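Local coordinates for acyltransferase (Streptococcus pneumoniae, PDB 5UG1), which probably transfers acetyl groups to peptidoglycan hydroxyls, as the extracellular catalytic domain of the O-acetyltransferase OatA, at residues 12-17 and 158-163; 144-147 and 152-155. All blocks are in the same frame, centred on the assembly; numbering follows the deposited sequence.

Interaction 1 of 2, residues 12-17 and 158-163; sequences SVALRA and KLYADT. With 03S (methanesulfonic acid), chain B.
Y160 reaches from helix 150-171 and lays its ring along the short helix 12-16, against V13, A14 and A17. CG is anti to the backbone N (chi1 -174°), which sends the ring out toward the short helix. Three small bumps fit round it. A17 CB sits at the near end, 3.6 Å from Y160 CD1, and comes obliquely to the ring. V13 CG1 meets the other long side, 3.7 Å from Y160 CE2; the two side chains cross at about a right angle. At the far end the phenol oxygen lies beside A14, with Y160 OH 3.3 Å from A14 CB. One face of the ring looks onto the backbone carbonyl oxygen of V13. No hydrogen bond joins the two segments.

In this atypical alpha/beta hydrolase fold, helix 12-16 follows strand 6-10 of the parallel sheet. It begins with S12, the nucleophile of a probable Ser-His-Asp triad. S12 carries the methylsulfonyl group, its OG bonded covalently to 03S S10 at 1.5 Å. The backbone N of S12 also donates to 03S O12 (3.1 Å, N-H...O angle 141°), consistent with a place in the oxyanion hole, as in serine esterases. V13 faces both ways: CG1 packs on Y160, while CG2 lies 3.7 Å from 03S O11. Beyond these segments, Y160 meets W127 edge-to-face, and A61 of strand 57-61 touches both A14 and Y160.

Interaction 2 of 2, residues 144-147 and 152-155; sequences VHFG and TIEA. With 03S (methanesulfonic acid), chain B.
The loop that carries the histidine of the probable Ser-His-Asp triad runs straight into helix 150-171, and here G147 and F146 pack on the first turn of that helix. G147 lies close against the helix. Its CA is 3.5 Å from I153 N and 3.4 Å from T152 OG1. I153 leans over the same residue, with CG1 3.6 Å from G147 O.

F146 comes to the helix with its ring. CG stands between the backbone N and the carbonyl carbon (chi1 53°). This torsion brings the CD1-CE1 side of the ring to I153, although the bond from CA to CB does not point at the helix. F146 CE1 lies 3.3 Å from I153 O, and the oxygen approaches obliquely to the ring. The methyl I153 CG2 is more distant, 4.3 Å from F146 CE1. T152 OG1 is hydrogen-bonded to the backbone N of S148, in the link between the two segments.

V144 and H145 line the pocket of the methylsulfonyl group. H145 ND1 is hydrogen-bonded to D142 OD2, and H145 NE2 probably to S12 OG, consistent with a Ser-His-Asp triad trapped as its sulfonyl adduct. V144 CG1 lies over one face of the imidazole, offset toward its rim. The sulfonyl oxygen 03S O11 stands oblique to that ring, 3.2 Å from H145 NE2, while 03S C13 lies at its edge, in plane.

Overall arrangement
From the N terminus, strand 6-10 leads into helix 12-16, the first half of interaction 1. The chain then builds the rest of the parallel sheet and its helices before helix 150-171 returns to close this long loop at 158-163. Interaction 2 is nested inside it: segment 144-147 folds back at once on 152-155, near the start of the same helix. Helix 150-171 thus takes both the serine-bearing helix and the histidine-bearing loop. The two contacts, with centres about 9 Å apart, also meet directly, since R16 NE is hydrogen-bonded to F146 O. Together they bring that helix and that loop to the same pocket.

Interaction 1 of 2, residues 12-17 and 158-163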
loop_
_atom_site.group_PDB
_atom_site.type_symbol
_atom_site.label_atom_id
_atom_site.label_comp_id
_atom_site.label_asym_id
_atom_site.label_seq_id
_atom_site.Cartn_x
_atom_site.Cartn_y
_atom_site.Cartn_z
ATOM N N SER A 12 -2.725 -8.356 -4.561
ATOM C CA SER A 12 -1.962 -9.571 -4.674
ATOM C C SER A 12 -0.498 -9.422 -4.323
ATOM O O SER A 12 0.092 -10.344 -3.903
ATOM C CB SER A 12 -2.072 -10.132 -6.069
ATOM O OG SER A 12 -1.312 -9.391 -6.946
ATOM N N VAL A 13 0.064 -8.246 -4.525
ATOM C CA VAL A 13 1.433 -8.011 -4.160
ATOM C C VAL A 13 1.594 -8.055 -2.638
ATOM O O VAL A 13 2.460 -8.705 -2.126
ATOM C CB VAL A 13 1.988 -6.724 -4.784
ATOM C CG1 VAL A 13 3.425 -6.513 -4.405
ATOM C CG2 VAL A 13 1.880 -6.796 -6.277
ATOM N N ALA A 14 0.719 -7.345 -1.952
ATOM C CA ALA A 14 0.628 -7.426 -0.519
ATOM C C ALA A 14 0.328 -8.859 -0.055
ATOM O O ALA A 14 0.928 -9.332 0.882
ATOM C CB ALA A 14 -0.386 -6.467 0.011
ATOM N N LEU A 15 -0.562 -9.544 -0.759
ATOM C CA LEU A 15 -0.900 -10.905 -0.366
ATOM C C LEU A 15 0.314 -11.818 -0.481
ATOM O O LEU A 15 0.504 -12.730 0.335
ATOM C CB LEU A 15 -2.053 -11.424 -1.216
ATOM C CG LEU A 15 -2.514 -12.829 -0.828
ATOM C CD1 LEU A 15 -3.021 -12.860 0.605
ATOM C CD2 LEU A 15 -3.565 -13.379 -1.798
ATOM N N ARG A 16 1.160 -11.566 -1.482
ATOM C CA ARG A 16 2.387 -12.339 -1.633
ATOM C C ARG A 16 3.327 -12.132 -0.450
ATOM O O ARG A 16 4.073 -13.044 -0.079
ATOM C CB ARG A 16 3.055 -11.952 -2.954
ATOM C CG ARG A 16 4.153 -12.892 -3.444
ATOM C CD ARG A 16 4.654 -12.420 -4.813
ATOM N NE ARG A 16 5.774 -13.198 -5.337
ATOM C CZ ARG A 16 5.646 -14.375 -5.936
ATOM N NH1 ARG A 16 4.438 -14.910 -6.072
ATOM N NH2 ARG A 16 6.715 -15.015 -6.403
ATOM N N ALA A 17 3.297 -10.950 0.166
ATOM C CA ALA A 17 4.125 -10.641 1.323
ATOM C C ALA A 17 3.405 -10.886 2.646
ATOM O O ALA A 17 3.829 -10.347 3.675
ATOM C CB ALA A 17 4.607 -9.187 1.248
ATOM N N LYS A 158 10.303 -9.527 2.543
ATOM C CA LYS A 158 10.837 -8.799 3.685
ATOM C C LYS A 158 11.074 -7.331 3.349
ATOM O O LYS A 158 10.835 -6.455 4.191
ATOM C CB LYS A 158 12.125 -9.466 4.162
ATOM C CG LYS A 158 12.631 -8.918 5.464
ATOM C CD LYS A 158 13.867 -9.635 5.934
ATOM C CE LYS A 158 14.102 -9.276 7.387
ATOM N NZ LYS A 158 13.499 -7.936 7.696
ATOM N N LEU A 159 11.550 -7.039 2.130
ATOM C CA LEU A 159 11.689 -5.649 1.703
ATOM C C LEU A 159 10.340 -4.954 1.670
ATOM O O LEU A 159 10.218 -3.792 2.077
ATOM C CB LEU A 159 12.332 -5.574 0.316
ATOM C CG LEU A 159 13.849 -5.701 0.214
ATOM C CD1 LEU A 159 14.237 -6.023 -1.220
ATOM C CD2 LEU A 159 14.498 -4.413 0.670
ATOM N N TYR A 160 9.321 -5.651 1.170
ATOM C CA TYR A 160 7.989 -5.074 1.098
ATOM C C TYR A 160 7.441 -4.811 2.495
ATOM O O TYR A 160 6.953 -3.712 2.780
ATOM C CB TYR A 160 7.080 -6.001 0.297
ATOM C CG TYR A 160 5.685 -5.479 0.017
ATOM C CD1 TYR A 160 4.665 -5.639 0.944
ATOM C CD2 TYR A 160 5.385 -4.857 -1.187
ATOM C CE1 TYR A 160 3.384 -5.184 0.697
ATOM C CE2 TYR A 160 4.095 -4.398 -1.452
ATOM C CZ TYR A 160 3.099 -4.566 -0.502
ATOM O OH TYR A 160 1.817 -4.116 -0.744
ATOM N N ALA A 161 7.553 -5.790 3.394
ATOM C CA ALA A 161 7.043 -5.595 4.745
ATOM C C ALA A 161 7.798 -4.488 5.475
ATOM O O ALA A 161 7.189 -3.669 6.174
ATOM C CB ALA A 161 7.114 -6.906 5.527
ATOM N N ASP A 162 9.127 -4.439 5.320
ATOM C CA ASP A 162 9.912 -3.435 6.039
ATOM C C ASP A 162 9.616 -2.025 5.548
ATOM O O ASP A 162 9.721 -1.067 6.324
ATOM C CB ASP A 162 11.402 -3.724 5.914
ATOM C CG ASP A 162 11.846 -4.898 6.782
ATOM O OD1 ASP A 162 11.145 -5.221 7.771
ATOM O OD2 ASP A 162 12.902 -5.497 6.473
ATOM N N THR A 163 9.265 -1.876 4.270
ATOM C CA THR A 163 8.892 -0.564 3.756
ATOM C C THR A 163 7.672 -0.027 4.490
ATOM O O THR A 163 7.636 1.139 4.894
ATOM C CB THR A 163 8.623 -0.655 2.254
ATOM O OG1 THR A 163 9.776 -1.196 1.597
ATOM C CG2 THR A 163 8.331 0.725 1.681
HETATM S S10 03S B . -1.855 -8.560 -8.097
HETATM O O11 03S B . -0.650 -7.947 -8.699
HETATM O O12 03S B . -2.721 -7.499 -7.536
HETATM C C13 03S B . -2.692 -9.400 -9.262
#

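Interaction 2 of 2, residues 144-147 and 152-155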
loop_
_atom_site.group_PDB
_atom_site.type_symbol
_atom_site.label_atom_id
_atom_site.label_comp_id
_atom_site.label_asym_id
_atom_site.label_seq_id
_atom_site.Cartn_x
_atom_site.Cartn_y
_atom_site.Cartn_z
ATOM N N VAL A 144 6.246 -7.801 -11.141
ATOM C CA VAL A 144 5.265 -7.289 -10.210
ATOM C C VAL A 144 5.194 -8.128 -8.932
ATOM O O VAL A 144 5.101 -7.611 -7.847
ATOM C CB VAL A 144 3.871 -7.258 -10.848
ATOM C CG1 VAL A 144 2.816 -6.851 -9.851
ATOM C CG2 VAL A 144 3.841 -6.376 -12.065
ATOM N N HIS A 145 5.223 -9.430 -9.128
ATOM C CA HIS A 145 5.239 -10.396 -8.071
ATOM C C HIS A 145 6.672 -10.788 -7.791
ATOM O O HIS A 145 7.231 -11.586 -8.480
ATOM C CB HIS A 145 4.378 -11.604 -8.421
ATOM C CG HIS A 145 2.928 -11.282 -8.596
ATOM N ND1 HIS A 145 2.368 -11.034 -9.819
ATOM C CD2 HIS A 145 1.939 -11.120 -7.696
ATOM C CE1 HIS A 145 1.094 -10.754 -9.666
ATOM N NE2 HIS A 145 0.806 -10.811 -8.389
ATOM N N PHE A 146 7.258 -10.196 -6.773
ATOM C CA PHE A 146 8.662 -10.380 -6.463
ATOM C C PHE A 146 9.085 -11.833 -6.238
ATOM O O PHE A 146 8.330 -12.617 -5.755
ATOM C CB PHE A 146 9.024 -9.534 -5.241
ATOM C CG PHE A 146 8.137 -9.768 -4.067
ATOM C CD1 PHE A 146 8.244 -10.917 -3.331
ATOM C CD2 PHE A 146 7.195 -8.849 -3.703
ATOM C CE1 PHE A 146 7.422 -11.154 -2.283
ATOM C CE2 PHE A 146 6.375 -9.076 -2.658
ATOM C CZ PHE A 146 6.485 -10.217 -1.929
ATOM N N GLY A 147 10.319 -12.155 -6.600
ATOM C CA GLY A 147 10.870 -13.473 -6.335
ATOM C C GLY A 147 10.554 -14.554 -7.353
ATOM O O GLY A 147 9.388 -14.795 -7.680
ATOM N N THR A 152 14.489 -15.428 -3.119
ATOM C CA THR A 152 14.141 -14.078 -3.553
ATOM C C THR A 152 12.674 -13.727 -3.303
ATOM O O THR A 152 12.330 -12.539 -3.245
ATOM C CB THR A 152 14.494 -13.875 -5.033
ATOM O OG1 THR A 152 13.890 -14.895 -5.836
ATOM C CG2 THR A 152 16.004 -13.924 -5.209
ATOM N N ILE A 153 11.794 -14.713 -3.158
ATOM C CA ILE A 153 10.444 -14.394 -2.705
ATOM C C ILE A 153 10.497 -13.877 -1.277
ATOM O O ILE A 153 9.914 -12.834 -0.952
ATOM C CB ILE A 153 9.522 -15.618 -2.835
ATOM C CG1 ILE A 153 9.283 -15.961 -4.305
ATOM C CG2 ILE A 153 8.184 -15.367 -2.153
ATOM C CD1 ILE A 153 8.714 -17.344 -4.508
ATOM N N GLU A 154 11.232 -14.587 -0.414
ATOM C CA GLU A 154 11.390 -14.169 0.975
ATOM C C GLU A 154 12.090 -12.819 1.071
ATOM O O GLU A 154 11.620 -11.917 1.770
ATOM C CB GLU A 154 12.168 -15.229 1.756
ATOM C CG GLU A 154 11.423 -16.524 1.947
ATOM C CD GLU A 154 12.293 -17.590 2.586
ATOM O OE1 GLU A 154 13.270 -17.224 3.279
ATOM O OE2 GLU A 154 12.006 -18.792 2.391
ATOM N N ALA A 155 13.220 -12.665 0.379
ATOM C CA ALA A 155 13.917 -11.381 0.397
ATOM C C ALA A 155 13.011 -10.269 -0.106
ATOM O O ALA A 155 12.929 -9.196 0.499
ATOM C CB ALA A 155 15.194 -11.457 -0.438
HETATM S S10 03S B . -1.855 -8.560 -8.097
HETATM O O11 03S B . -0.650 -7.947 -8.699
HETATM O O12 03S B . -2.721 -7.499 -7.536
HETATM C C13 03S B . -2.692 -9.400 -9.262
#